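Local coordinates for endo-1,4-beta-xylanase (Bacteroides thetaiotaomicron VPI-5482, PDB 3KST), which probably hydrolyses O-glycosidic bonds in the breakdown of xylan, as a calcium-binding glycosyl hydrolase of family 43, at residues Tyr39-Thr44 with Trp80-Tyr85; Ala25-Met30 with Ile265-Trp270; Gly43-Glu48 with Trp61-Gln66. All blocks are in the same frame, centred on the assembly; numbering follows the deposited sequence.

Contact 1. Residues Tyr39-Thr44 with Trp80-Tyr85. With CA (calcium ion), chain C.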
loop_
_atom_site.group_PDB
_atom_site.type_symbol
_atom_site.label_atom_id
_atom_site.label_comp_id
_atom_site.label_asym_id
_atom_site.label_seq_id
_atom_site.Cartn_x
_atom_site.Cartn_y
_atom_site.Cartn_z
ATOM N N TYR A 39 -8.033 1.850 -3.649
ATOM C CA TYR A 39 -7.319 3.041 -4.142
ATOM C C TYR A 39 -5.945 2.591 -4.580
ATOM O O TYR A 39 -5.317 1.800 -3.870
ATOM C CB TYR A 39 -7.147 4.070 -3.038
ATOM C CG TYR A 39 -8.411 4.327 -2.254
ATOM C CD1 TYR A 39 -8.753 3.498 -1.177
ATOM C CD2 TYR A 39 -9.275 5.371 -2.599
ATOM C CE1 TYR A 39 -9.931 3.692 -0.461
ATOM C CE2 TYR A 39 -10.442 5.585 -1.887
ATOM C CZ TYR A 39 -10.760 4.742 -0.801
ATOM O OH TYR A 39 -11.904 4.948 -0.070
ATOM N N GLY A 40 -5.488 3.069 -5.733
ATOM C CA GLY A 40 -4.137 2.759 -6.219
ATOM C C GLY A 40 -3.548 3.833 -7.126
ATOM O O GLY A 40 -4.156 4.891 -7.350
ATOM N N THR A 41 -2.365 3.533 -7.647
ATOM C CA THR A 41 -1.657 4.363 -8.606
ATOM C C THR A 41 -2.274 4.187 -9.976
ATOM O O THR A 41 -2.318 3.076 -10.479
ATOM C CB THR A 41 -0.185 3.945 -8.686
ATOM O OG1 THR A 41 0.388 4.152 -7.409
ATOM C CG2 THR A 41 0.609 4.741 -9.775
ATOM N N GLY A 42 -2.730 5.280 -10.576
ATOM C CA GLY A 42 -3.290 5.248 -11.929
ATOM C C GLY A 42 -4.728 4.844 -12.005
ATOM O O GLY A 42 -5.420 4.755 -10.989
ATOM N N GLY A 43 -5.195 4.621 -13.239
ATOM C CA GLY A 43 -6.568 4.234 -13.483
ATOM C C GLY A 43 -7.545 5.368 -13.268
ATOM O O GLY A 43 -8.741 5.129 -13.130
ATOM N N THR A 44 -7.045 6.604 -13.255
ATOM C CA THR A 44 -7.881 7.783 -13.042
ATOM C C THR A 44 -8.659 8.069 -14.324
ATOM O O THR A 44 -8.220 7.690 -15.423
ATOM C CB THR A 44 -7.034 9.049 -12.690
ATOM O OG1 THR A 44 -6.194 9.395 -13.796
ATOM C CG2 THR A 44 -6.166 8.803 -11.481
ATOM N N TRP A 80 1.190 8.598 -6.555
ATOM C CA TRP A 80 1.422 7.163 -6.328
ATOM C C TRP A 80 1.052 6.640 -4.932
ATOM O O TRP A 80 1.094 7.365 -3.926
ATOM C CB TRP A 80 2.914 6.809 -6.482
ATOM C CG TRP A 80 3.601 7.309 -7.704
ATOM C CD1 TRP A 80 3.066 7.510 -8.941
ATOM C CD2 TRP A 80 4.982 7.634 -7.806
ATOM N NE1 TRP A 80 4.027 7.961 -9.809
ATOM C CE2 TRP A 80 5.218 8.046 -9.142
ATOM C CE3 TRP A 80 6.052 7.626 -6.903
ATOM C CZ2 TRP A 80 6.493 8.463 -9.590
ATOM C CZ3 TRP A 80 7.320 8.051 -7.348
ATOM C CH2 TRP A 80 7.522 8.445 -8.689
ATOM N N ALA A 81 0.754 5.343 -4.888
ATOM C CA ALA A 81 0.683 4.573 -3.637
ATOM C C ALA A 81 -0.206 5.158 -2.524
ATOM O O ALA A 81 0.237 5.330 -1.380
ATOM C CB ALA A 81 2.140 4.319 -3.138
ATOM N N PRO A 82 -1.491 5.410 -2.842
ATOM C CA PRO A 82 -2.410 5.917 -1.839
ATOM C C PRO A 82 -2.837 4.842 -0.827
ATOM O O PRO A 82 -2.848 3.660 -1.164
ATOM C CB PRO A 82 -3.607 6.346 -2.683
ATOM C CG PRO A 82 -3.635 5.332 -3.794
ATOM C CD PRO A 82 -2.200 5.067 -4.099
ATOM N N GLU A 83 -3.061 5.245 0.416
ATOM C CA GLU A 83 -3.707 4.395 1.438
ATOM C C GLU A 83 -4.730 5.293 2.112
ATOM O O GLU A 83 -4.466 6.480 2.303
ATOM C CB GLU A 83 -2.726 3.799 2.446
ATOM C CG GLU A 83 -1.606 2.944 1.779
ATOM C CD GLU A 83 -0.835 1.981 2.691
ATOM O OE1 GLU A 83 -1.046 1.893 3.943
ATOM O OE2 GLU A 83 0.010 1.230 2.121
ATOM N N VAL A 84 -5.902 4.743 2.417
ATOM C CA VAL A 84 -7.005 5.477 3.055
ATOM C C VAL A 84 -7.423 4.752 4.338
ATOM O O VAL A 84 -7.586 3.520 4.330
ATOM C CB VAL A 84 -8.214 5.606 2.130
ATOM C CG1 VAL A 84 -9.428 6.197 2.865
ATOM C CG2 VAL A 84 -7.882 6.486 0.890
ATOM N N TYR A 85 -7.661 5.524 5.400
ATOM C CA TYR A 85 -8.017 5.007 6.699
ATOM C C TYR A 85 -9.077 5.883 7.357
ATOM O O TYR A 85 -8.979 7.115 7.329
ATOM C CB TYR A 85 -6.810 4.988 7.659
ATOM C CG TYR A 85 -5.490 4.668 7.048
ATOM C CD1 TYR A 85 -5.115 3.349 6.766
ATOM C CD2 TYR A 85 -4.598 5.695 6.726
ATOM C CE1 TYR A 85 -3.876 3.071 6.214
ATOM C CE2 TYR A 85 -3.399 5.433 6.173
ATOM C CZ TYR A 85 -3.032 4.120 5.895
ATOM O OH TYR A 85 -1.821 3.881 5.341
HETATM CA CA CA C . 1.014 1.064 0.025
HETATM O O HOH W 1 1.494 3.508 0.077
HETATM O O HOH W 2 -0.506 2.146 -1.719
HETATM O O HOH W 3 -0.500 -0.777 -0.622
HETATM O O HOH W 4 1.959 -1.238 0.764
HETATM O O HOH W 5 3.253 1.418 1.216
#
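Val84 sets its CG2 methyl over the centre of the Tyr39 ring, 3.5 Å from the centroid and 5° off the ring normal, which defines a CH-pi contact on the face. The same face takes the valine CB, 3.7 Å from Tyr39 CE1, and the two side chains cross at about a right angle. Val84 presents CG2 because CG1 lies anti to the backbone N (chi1 172°), leaving CG2 beside that N. Were Tyr39 cut back to an alanine, the Val84 methyl would probably lose its aromatic face and Pro111 O its phenol partner. Next along the strands, the Pro82 ring packs on bare glycine backbone, with Pro82 CG 3.5 Å from Gly40 N. Beyond it Thr41 OG1 accepts the Ala81 amide, 2.8 Å from Ala81 N and nearly straight at 173°, while the Thr41 and Trp80 side chains lie side by side, with Thr41 CG2 3.8 Å from Trp80 CD1.

The strands are antiparallel, their axes approaching to 5.0 Å, yet no backbone-to-backbone bond joins them: they belong to different sheets, neighbouring blades of the five-bladed beta-propeller of family 43. Thr41 OG1 has a second partner in OD2 of Asp26, the predicted proton acceptor.

Strand 80-85 turns Glu83 away from Tyr39-Thr44, and Glu83 OE2 binds the calcium ion at 2.3 Å. Five waters and His251 NE2 complete the metal shell. Two of these waters donate to backbone carbonyls, one to Ala81 O and one to Pro82 O, coupling the strand to the metal through a second layer. Glu83 OE1 is met on its anti side by Tyr85 OH at 2.6 Å and also bonds to Ser132 OG; with OE2 on the metal and OE1 held by two hydroxyls, the carboxylate has little freedom to turn.

Contact 2. Residues Ala25-Met30 with Ile265-Trp270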
loop_
_atom_site.group_PDB
_atom_site.type_symbol
_atom_site.label_atom_id
_atom_site.label_comp_id
_atom_site.label_asym_id
_atom_site.label_seq_id
_atom_site.Cartn_x
_atom_site.Cartn_y
_atom_site.Cartn_z
ATOM N N ALA A 25 -2.141 0.228 -9.879
ATOM C CA ALA A 25 -0.916 -0.308 -9.294
ATOM C C ALA A 25 -0.923 0.100 -7.806
ATOM O O ALA A 25 -1.769 0.882 -7.353
ATOM C CB ALA A 25 0.320 0.241 -10.006
ATOM N N ASP A 26 0.028 -0.446 -7.066
ATOM C CA ASP A 26 0.251 -0.135 -5.643
ATOM C C ASP A 26 -1.053 -0.129 -4.818
ATOM O O ASP A 26 -1.306 0.837 -4.053
ATOM C CB ASP A 26 0.934 1.244 -5.587
ATOM C CG ASP A 26 2.173 1.352 -6.494
ATOM O OD1 ASP A 26 2.938 0.350 -6.660
ATOM O OD2 ASP A 26 2.419 2.462 -7.020
ATOM N N PRO A 27 -1.922 -1.154 -5.023
ATOM C CA PRO A 27 -3.235 -1.140 -4.413
ATOM C C PRO A 27 -3.335 -1.180 -2.889
ATOM O O PRO A 27 -2.472 -1.739 -2.188
ATOM C CB PRO A 27 -3.907 -2.394 -5.037
ATOM C CG PRO A 27 -2.773 -3.328 -5.160
ATOM C CD PRO A 27 -1.745 -2.419 -5.769
ATOM N N TYR A 28 -4.389 -0.518 -2.410
ATOM C CA TYR A 28 -4.798 -0.548 -1.012
ATOM C C TYR A 28 -6.321 -0.693 -0.918
ATOM O O TYR A 28 -7.034 0.038 -1.602
ATOM C CB TYR A 28 -4.393 0.753 -0.297
ATOM C CG TYR A 28 -4.674 0.683 1.173
ATOM C CD1 TYR A 28 -3.724 0.170 2.055
ATOM C CD2 TYR A 28 -5.938 1.056 1.687
ATOM C CE1 TYR A 28 -4.011 0.057 3.453
ATOM C CE2 TYR A 28 -6.221 0.960 3.070
ATOM C CZ TYR A 28 -5.278 0.461 3.932
ATOM O OH TYR A 28 -5.583 0.355 5.263
ATOM N N VAL A 29 -6.794 -1.553 -0.015
ATOM C CA VAL A 29 -8.214 -1.777 0.263
ATOM C C VAL A 29 -8.574 -1.419 1.722
ATOM O O VAL A 29 -7.945 -1.910 2.677
ATOM C CB VAL A 29 -8.633 -3.248 -0.088
ATOM C CG1 VAL A 29 -9.947 -3.678 0.598
ATOM C CG2 VAL A 29 -8.739 -3.393 -1.606
HETATM N N MSE A 30 -9.596 -0.572 1.873
HETATM C CA MSE A 30 -10.198 -0.263 3.165
HETATM C C MSE A 30 -11.556 -0.950 3.192
HETATM O O MSE A 30 -12.357 -0.790 2.247
HETATM C CB MSE A 30 -10.425 1.238 3.364
HETATM C CG MSE A 30 -11.193 1.547 4.674
HETATM SE SE MSE A 30 -11.454 3.409 4.924
HETATM C CE MSE A 30 -12.568 3.793 3.406
ATOM N N ILE A 265 -4.163 -7.706 -1.391
ATOM C CA ILE A 265 -4.341 -7.139 -2.738
ATOM C C ILE A 265 -2.957 -6.736 -3.232
ATOM O O ILE A 265 -2.145 -6.248 -2.444
ATOM C CB ILE A 265 -5.368 -5.965 -2.768
ATOM C CG1 ILE A 265 -5.694 -5.550 -4.203
ATOM C CG2 ILE A 265 -4.915 -4.761 -1.939
ATOM C CD1 ILE A 265 -6.860 -4.533 -4.249
ATOM N N PHE A 266 -2.689 -6.922 -4.514
ATOM C CA PHE A 266 -1.383 -6.592 -5.092
ATOM C C PHE A 266 -1.521 -6.382 -6.594
ATOM O O PHE A 266 -2.521 -6.783 -7.169
ATOM C CB PHE A 266 -0.349 -7.715 -4.831
ATOM C CG PHE A 266 -0.729 -9.047 -5.435
ATOM C CD1 PHE A 266 -1.576 -9.911 -4.749
ATOM C CD2 PHE A 266 -0.283 -9.411 -6.707
ATOM C CE1 PHE A 266 -1.964 -11.137 -5.312
ATOM C CE2 PHE A 266 -0.642 -10.647 -7.294
ATOM C CZ PHE A 266 -1.493 -11.520 -6.580
ATOM N N HIS A 267 -0.521 -5.743 -7.189
ATOM C CA HIS A 267 -0.478 -5.550 -8.634
ATOM C C HIS A 267 0.439 -6.570 -9.301
ATOM O O HIS A 267 1.216 -7.287 -8.653
ATOM C CB HIS A 267 -0.108 -4.114 -9.036
ATOM C CG HIS A 267 1.328 -3.762 -8.832
ATOM N ND1 HIS A 267 1.720 -2.719 -8.022
ATOM C CD2 HIS A 267 2.470 -4.301 -9.327
ATOM C CE1 HIS A 267 3.037 -2.626 -8.035
ATOM N NE2 HIS A 267 3.516 -3.583 -8.809
ATOM N N ALA A 268 0.363 -6.603 -10.621
ATOM C CA ALA A 268 1.246 -7.412 -11.444
ATOM C C ALA A 268 1.384 -6.703 -12.790
ATOM O O ALA A 268 0.584 -5.820 -13.109
ATOM C CB ALA A 268 0.661 -8.783 -11.618
ATOM N N HIS A 269 2.405 -7.058 -13.562
ATOM C CA HIS A 269 2.537 -6.533 -14.920
ATOM C C HIS A 269 1.301 -6.881 -15.760
ATOM O O HIS A 269 0.539 -7.819 -15.412
ATOM C CB HIS A 269 3.783 -7.072 -15.632
ATOM C CG HIS A 269 5.074 -6.624 -15.032
ATOM N ND1 HIS A 269 6.264 -7.287 -15.240
ATOM C CD2 HIS A 269 5.357 -5.596 -14.194
ATOM C CE1 HIS A 269 7.231 -6.667 -14.585
ATOM N NE2 HIS A 269 6.707 -5.637 -13.937
ATOM N N TRP A 270 1.071 -6.081 -16.802
ATOM C CA TRP A 270 -0.021 -6.325 -17.744
ATOM C C TRP A 270 0.018 -7.765 -18.272
ATOM O O TRP A 270 -1.009 -8.427 -18.341
ATOM C CB TRP A 270 0.011 -5.318 -18.885
ATOM C CG TRP A 270 -0.948 -5.619 -19.935
ATOM C CD1 TRP A 270 -0.659 -6.126 -21.153
ATOM C CD2 TRP A 270 -2.382 -5.542 -19.855
ATOM N NE1 TRP A 270 -1.804 -6.333 -21.863
ATOM C CE2 TRP A 270 -2.880 -5.993 -21.089
ATOM C CE3 TRP A 270 -3.290 -5.117 -18.871
ATOM C CZ2 TRP A 270 -4.252 -6.047 -21.374
ATOM C CZ3 TRP A 270 -4.641 -5.176 -19.147
ATOM C CH2 TRP A 270 -5.107 -5.629 -20.414
#
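Pro27 and Val29 pack on Ile265, and the Asp26 amide bonds to His267, in a buried contact of apolar side chains and one polar link; it brings strand 27-30 of the first blade against strand 265-268 of the last. The strands run roughly antiparallel, but at 6.2 Å between their axes they are joined through side chains and not by paired backbones. Ile265 and Pro27 carry the apolar part in nearly equal measure. Ile265 CG1 lies 3.7 Å from Pro27 CB, and Ile265 CD1 reaches on to Val29 CG2 at 3.4 Å, tighter than usual for two carbons. Pro27 also presses on the strand backbone, with its CG 3.5 Å from Phe266 CA.

At the other end, His267 ND1 accepts the amide of Asp26, 3.0 Å from Asp26 N, with an N-H...ND1 angle of 167° and the donor close to the ring plane. The ring is delivered there by a chi1 of 73°, which puts CG between the backbone N and the carbonyl carbon. The carboxylate lies alongside, Asp26 OD1 being 3.3 Å from His267 CE1 and the two planes 61° apart. Further out, the Tyr215 ring lies almost parallel to that of His267. His267 thus fixes the backbone of Asp26, at a corner of the chain, while Thr41 takes its carboxylate. Asp26 is the predicted proton acceptor, and its place at the inner end of a first-blade strand, near the propeller axis, is that of the catalytic base in the five-bladed propellers of family 43.

Contact 3. Residues Gly43-Glu48 with Trp61-Gln66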
loop_
_atom_site.group_PDB
_atom_site.type_symbol
_atom_site.label_atom_id
_atom_site.label_comp_id
_atom_site.label_asym_id
_atom_site.label_seq_id
_atom_site.Cartn_x
_atom_site.Cartn_y
_atom_site.Cartn_z
ATOM N N GLY A 43 -5.195 4.621 -13.239
ATOM C CA GLY A 43 -6.568 4.234 -13.483
ATOM C C GLY A 43 -7.545 5.368 -13.268
ATOM O O GLY A 43 -8.741 5.129 -13.130
ATOM N N THR A 44 -7.045 6.604 -13.255
ATOM C CA THR A 44 -7.881 7.783 -13.042
ATOM C C THR A 44 -8.659 8.069 -14.324
ATOM O O THR A 44 -8.220 7.690 -15.423
ATOM C CB THR A 44 -7.034 9.049 -12.690
ATOM O OG1 THR A 44 -6.194 9.395 -13.796
ATOM C CG2 THR A 44 -6.166 8.803 -11.481
ATOM N N THR A 45 -9.811 8.710 -14.177
ATOM C CA THR A 45 -10.615 9.154 -15.323
ATOM C C THR A 45 -10.862 10.683 -15.370
ATOM O O THR A 45 -11.405 11.200 -16.365
ATOM C CB THR A 45 -11.948 8.425 -15.390
ATOM O OG1 THR A 45 -12.808 8.880 -14.348
ATOM C CG2 THR A 45 -11.783 6.915 -15.305
ATOM N N ALA A 46 -10.481 11.411 -14.318
ATOM C CA ALA A 46 -10.662 12.870 -14.293
ATOM C C ALA A 46 -9.391 13.600 -13.862
ATOM O O ALA A 46 -9.431 14.478 -12.965
ATOM C CB ALA A 46 -11.851 13.228 -13.415
ATOM N N GLY A 47 -8.280 13.241 -14.512
ATOM C CA GLY A 47 -6.968 13.871 -14.319
ATOM C C GLY A 47 -6.068 13.209 -13.298
ATOM O O GLY A 47 -6.377 12.142 -12.777
ATOM N N GLU A 48 -4.938 13.859 -13.030
ATOM C CA GLU A 48 -3.941 13.394 -12.052
ATOM C C GLU A 48 -4.604 13.265 -10.666
ATOM O O GLU A 48 -5.510 14.044 -10.309
ATOM C CB GLU A 48 -2.745 14.378 -11.971
ATOM C CG GLU A 48 -1.898 14.542 -13.254
ATOM C CD GLU A 48 -0.845 13.462 -13.482
ATOM O OE1 GLU A 48 -0.365 12.838 -12.518
ATOM O OE2 GLU A 48 -0.447 13.257 -14.652
ATOM N N TRP A 61 -16.137 -4.769 -9.162
ATOM C CA TRP A 61 -15.853 -3.423 -8.642
ATOM C C TRP A 61 -16.599 -2.373 -9.448
ATOM O O TRP A 61 -16.829 -2.559 -10.641
ATOM C CB TRP A 61 -14.336 -3.132 -8.687
ATOM C CG TRP A 61 -13.587 -4.050 -7.764
ATOM C CD1 TRP A 61 -13.259 -5.335 -8.007
ATOM C CD2 TRP A 61 -13.133 -3.766 -6.438
ATOM N NE1 TRP A 61 -12.624 -5.894 -6.925
ATOM C CE2 TRP A 61 -12.533 -4.945 -5.940
ATOM C CE3 TRP A 61 -13.196 -2.640 -5.608
ATOM C CZ2 TRP A 61 -12.000 -5.028 -4.625
ATOM C CZ3 TRP A 61 -12.649 -2.714 -4.307
ATOM C CH2 TRP A 61 -12.060 -3.899 -3.842
ATOM N N LYS A 62 -16.995 -1.283 -8.801
ATOM C CA LYS A 62 -17.608 -0.155 -9.515
ATOM C C LYS A 62 -16.792 1.101 -9.172
ATOM O O LYS A 62 -16.306 1.233 -8.035
ATOM C CB LYS A 62 -19.099 0.024 -9.197
ATOM C CG LYS A 62 -19.513 1.127 -8.220
ATOM C CD LYS A 62 -21.026 1.161 -7.997
ATOM C CE LYS A 62 -21.488 2.562 -7.632
ATOM N NZ LYS A 62 -22.934 2.626 -7.252
ATOM N N ARG A 63 -16.677 2.010 -10.138
ATOM C CA ARG A 63 -16.006 3.296 -9.903
ATOM C C ARG A 63 -16.879 4.209 -9.070
ATOM O O ARG A 63 -18.093 4.311 -9.298
ATOM C CB ARG A 63 -15.668 4.006 -11.193
ATOM C CG ARG A 63 -14.493 3.422 -11.890
ATOM C CD ARG A 63 -14.233 4.199 -13.152
ATOM N NE ARG A 63 -13.006 3.772 -13.796
ATOM C CZ ARG A 63 -11.774 4.114 -13.404
ATOM N NH1 ARG A 63 -11.569 4.873 -12.309
ATOM N NH2 ARG A 63 -10.738 3.685 -14.106
ATOM N N GLU A 64 -16.260 4.838 -8.080
ATOM C CA GLU A 64 -16.951 5.815 -7.249
ATOM C C GLU A 64 -16.644 7.252 -7.653
ATOM O O GLU A 64 -17.408 8.159 -7.298
ATOM C CB GLU A 64 -16.630 5.578 -5.777
ATOM C CG GLU A 64 -17.203 4.281 -5.233
ATOM C CD GLU A 64 -18.713 4.242 -5.143
ATOM O OE1 GLU A 64 -19.383 5.293 -5.195
ATOM O OE2 GLU A 64 -19.240 3.125 -5.021
ATOM N N GLY A 65 -15.592 7.464 -8.437
ATOM C CA GLY A 65 -15.189 8.793 -8.835
ATOM C C GLY A 65 -13.717 9.041 -8.589
ATOM O O GLY A 65 -12.917 8.104 -8.381
ATOM N N GLN A 66 -13.367 10.320 -8.615
ATOM C CA GLN A 66 -11.981 10.753 -8.413
ATOM C C GLN A 66 -11.803 11.149 -6.946
ATOM O O GLN A 66 -12.150 12.272 -6.572
ATOM C CB GLN A 66 -11.703 11.932 -9.315
ATOM C CG GLN A 66 -10.264 12.433 -9.308
ATOM C CD GLN A 66 -9.363 11.890 -10.421
ATOM O OE1 GLN A 66 -9.815 11.282 -11.401
ATOM N NE2 GLN A 66 -8.074 12.185 -10.301
HETATM O O HOH W 6 -10.687 8.600 -11.498
#
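The loop Gly43-Glu48 curls beside strand 61-66 without backbone pairing, its nearest alpha carbons, Ala46 CA and Gln66 CA, standing 6.4 Å apart, so the join is made by strand side chains seizing loop backbone. Arg63 does so end-on, both terminal nitrogens converging on one oxygen: NH2 donates to Gly43 O at 2.7 Å, and NH1 to the same Gly43 O at 3.0 Å, the NH1 bond being the more bent of the two at its hydrogen. This acceptor lies at the guanidinium edge, close to its plane, and NH1 approaches nearly in line with the C=O bond. One guanidinium face is covered at its centre by a methyl, Thr45 CG2 standing 3.4 Å from Arg63 CZ. Arg63 NE, turned to another partner, forms a salt bridge with Glu18, so the flat group is held on two of its edges.

In the fold, this loop links strands 35-41 and 49-55 of the first blade, and strand 60-69 pairs with 49-55 in turn; the contact therefore ties the connection between two antiparallel strands, at the blade surface, to the strand beyond 49-55, two places from 35-41.

Gln66 makes the second hold. Its CG is anti to the backbone N (chi1 -175°), and the chain then bends at chi2 (96°), which brings the amide against the backbone of Ala46-Gly47. Gln66 OE1 accepts from Ala46 N at 3.0 Å, in a bent bond tilted from the carbonyl plane, and from a water that in turn accepts from Thr45 N. Gln66 NE2 donates to Gly47 O, likewise at 3.0 Å, standing 61° out of the carbonyl plane; Thr44 OG1 reaches Gly47 O from the opposite face at 2.9 Å. NE2 is bonded to Leu68 O as well.

Overall arrangement
Contacts 1 and 2 have centres 9 Å apart and flank the same hairpin, strands 27-32 and 35-41, each joining it to a different neighbouring blade. They meet at the predicted active site, where Thr41 OG1 of contact 1 lies 2.7 Å from Asp26 OD2 of contact 2. The calcium ion is 7.0 Å from Asp26 OD1; its ligand Glu83 belongs to contact 1, and its ligand His251 touches Ala81, Asp26 and His267. Contact 3 continues the Tyr39-Thr44 segment outward, sharing Gly43 and Thr44 with contact 1; its centre is about 18 Å from the chain centre, against 8 Å for the other two. Contact 3 reaches contact 2 through Val29 CG2, 4.0 Å from Trp61 CH2.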